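Local atomic coordinates of probable ubiquitin-conjugating enzyme E2 7 (Caenorhabditis elegans, PDB entry 1PZV), a protein that probably accepts activated ubiquitin from an E1 enzyme as a cysteine thioester and promotes its covalent attachment to other proteins. Residues A139-M142 and Q143-Y147. Residues are numbered along the deposited sequence; the frame is centred on the assembly and turned at random.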
loop_
_atom_site.group_PDB
_atom_site.type_symbol
_atom_site.label_atom_id
_atom_site.label_comp_id
_atom_site.label_asym_id
_atom_site.label_seq_id
_atom_site.Cartn_x
_atom_site.Cartn_y
_atom_site.Cartn_z
ATOM N N ALA A 139 11.395 0.757 12.650
ATOM C CA ALA A 139 10.172 1.530 12.729
ATOM C C ALA A 139 9.276 1.014 13.832
ATOM O O ALA A 139 8.728 1.794 14.617
ATOM C CB ALA A 139 9.444 1.472 11.397
ATOM N N ALA A 140 9.114 -0.301 13.885
ATOM C CA ALA A 140 8.272 -0.903 14.909
ATOM C C ALA A 140 8.760 -0.473 16.292
ATOM O O ALA A 140 7.975 -0.047 17.142
ATOM C CB ALA A 140 8.308 -2.419 14.785
ATOM N N LYS A 141 10.068 -0.584 16.501
ATOM C CA LYS A 141 10.681 -0.213 17.768
ATOM C C LYS A 141 10.496 1.277 18.031
ATOM O O LYS A 141 10.131 1.694 19.136
ATOM C CB LYS A 141 12.178 -0.552 17.748
ATOM C CG LYS A 141 12.891 -0.272 19.065
ATOM C CD LYS A 141 14.254 -0.948 19.141
ATOM C CE LYS A 141 14.851 -0.810 20.545
ATOM N NZ LYS A 141 16.166 -1.498 20.685
ATOM N N MET A 142 10.730 2.077 17.002
ATOM C CA MET A 142 10.614 3.510 17.149
ATOM C C MET A 142 9.252 4.017 17.592
ATOM O O MET A 142 9.148 4.696 18.607
ATOM C CB MET A 142 11.014 4.209 15.860
ATOM C CG MET A 142 11.279 5.676 16.078
ATOM S SD MET A 142 12.038 6.428 14.658
ATOM C CE MET A 142 13.583 5.495 14.569
ATOM N N GLN A 143 8.202 3.698 16.849
ATOM C CA GLN A 143 6.884 4.192 17.218
ATOM C C GLN A 143 6.443 3.790 18.623
ATOM O O GLN A 143 5.715 4.530 19.288
ATOM C CB GLN A 143 5.845 3.714 16.216
ATOM C CG GLN A 143 4.539 4.462 16.335
ATOM C CD GLN A 143 3.434 3.786 15.581
ATOM O OE1 GLN A 143 3.641 3.296 14.466
ATOM N NE2 GLN A 143 2.240 3.755 16.174
ATOM N N ARG A 144 6.888 2.617 19.069
ATOM C CA ARG A 144 6.538 2.086 20.387
ATOM C C ARG A 144 7.157 2.833 21.576
ATOM O O ARG A 144 6.459 3.189 22.525
ATOM C CB ARG A 144 6.913 0.600 20.451
ATOM C CG ARG A 144 6.056 -0.298 19.557
ATOM C CD ARG A 144 4.953 -0.986 20.352
ATOM N NE ARG A 144 5.486 -2.066 21.180
ATOM C CZ ARG A 144 4.784 -2.751 22.080
ATOM N NH1 ARG A 144 3.504 -2.470 22.280
ATOM N NH2 ARG A 144 5.361 -3.728 22.774
ATOM N N GLU A 145 8.464 3.067 21.531
ATOM C CA GLU A 145 9.137 3.770 22.620
ATOM C C GLU A 145 9.491 5.219 22.273
ATOM O O GLU A 145 8.991 6.155 22.905
ATOM C CB GLU A 145 10.394 3.000 23.037
ATOM C CG GLU A 145 11.328 2.667 21.889
ATOM C CD GLU A 145 12.267 1.517 22.215
ATOM O OE1 GLU A 145 11.766 0.389 22.447
ATOM O OE2 GLU A 145 13.501 1.740 22.239
ATOM N N ASN A 146 10.347 5.400 21.270
ATOM C CA ASN A 146 10.758 6.735 20.849
ATOM C C ASN A 146 9.752 7.324 19.859
ATOM O O ASN A 146 10.058 7.533 18.680
ATOM C CB ASN A 146 12.147 6.679 20.211
ATOM C CG ASN A 146 12.796 8.050 20.107
ATOM O OD1 ASN A 146 12.286 8.947 19.431
ATOM N ND2 ASN A 146 13.930 8.217 20.783
ATOM N N TYR A 147 8.547 7.591 20.351
ATOM C CA TYR A 147 7.493 8.150 19.522
ATOM C C TYR A 147 7.876 9.534 19.020
ATOM O O TYR A 147 7.439 9.972 17.956
ATOM C CB TYR A 147 6.207 8.237 20.332
ATOM C CG TYR A 147 4.985 8.551 19.510
ATOM C CD1 TYR A 147 4.637 7.758 18.414
ATOM C CD2 TYR A 147 4.151 9.614 19.847
ATOM C CE1 TYR A 147 3.486 8.016 17.679
ATOM C CE2 TYR A 147 2.997 9.878 19.121
ATOM C CZ TYR A 147 2.670 9.074 18.041
ATOM O OH TYR A 147 1.515 9.316 17.345
#
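Gln143 N donates to Ala139 O at 3.0 Å and Glu145 N to Lys141 O at 3.2 Å, two nearly straight i to i+4 bonds that frame a weak one from Arg144 N to Ala140 O, together closing the last turn of helix 137-144. Lys141 and Glu145, one turn apart, form the main side-chain contact. The lysine runs out extended and its aliphatic part lies against the carboxylate, with Lys141 CE 3.3 Å from Glu145 OE2 and Lys141 CG 3.6 Å from Glu145 OE1. Lys141 NZ stops 4.5 Å from Glu145 OE2, too far for a salt bridge, so any attraction between the charges is probably modest at this exposed site. With chi1 at 52°, Glu145 CG is wedged between its own N and C, which folds the side chain back over the preceding turn and sets CG 3.2 Å from Lys141 O. Elsewhere, Arg144 CB and CG lie against Ala140 O before the chain bends and carries the guanidinium off. From Glu145 on the chain leaves the helical path: Asn146 is the centre of an inverse gamma turn and also the N-cap of the next helix, its OD1 accepting a hydrogen bond from Glu149 N. Met142 CG rests 3.4 Å from Asn146 O. The turn joins helix 137-144 directly to helix 147-161, in the C-terminal helical part of the UBC fold; Met142 and Gln143 both pack on Phe150 of that second helix, Met142 also touches Trp77, and Ala140 lies on Pro134 and Arg144 on Phe131, both loop residues.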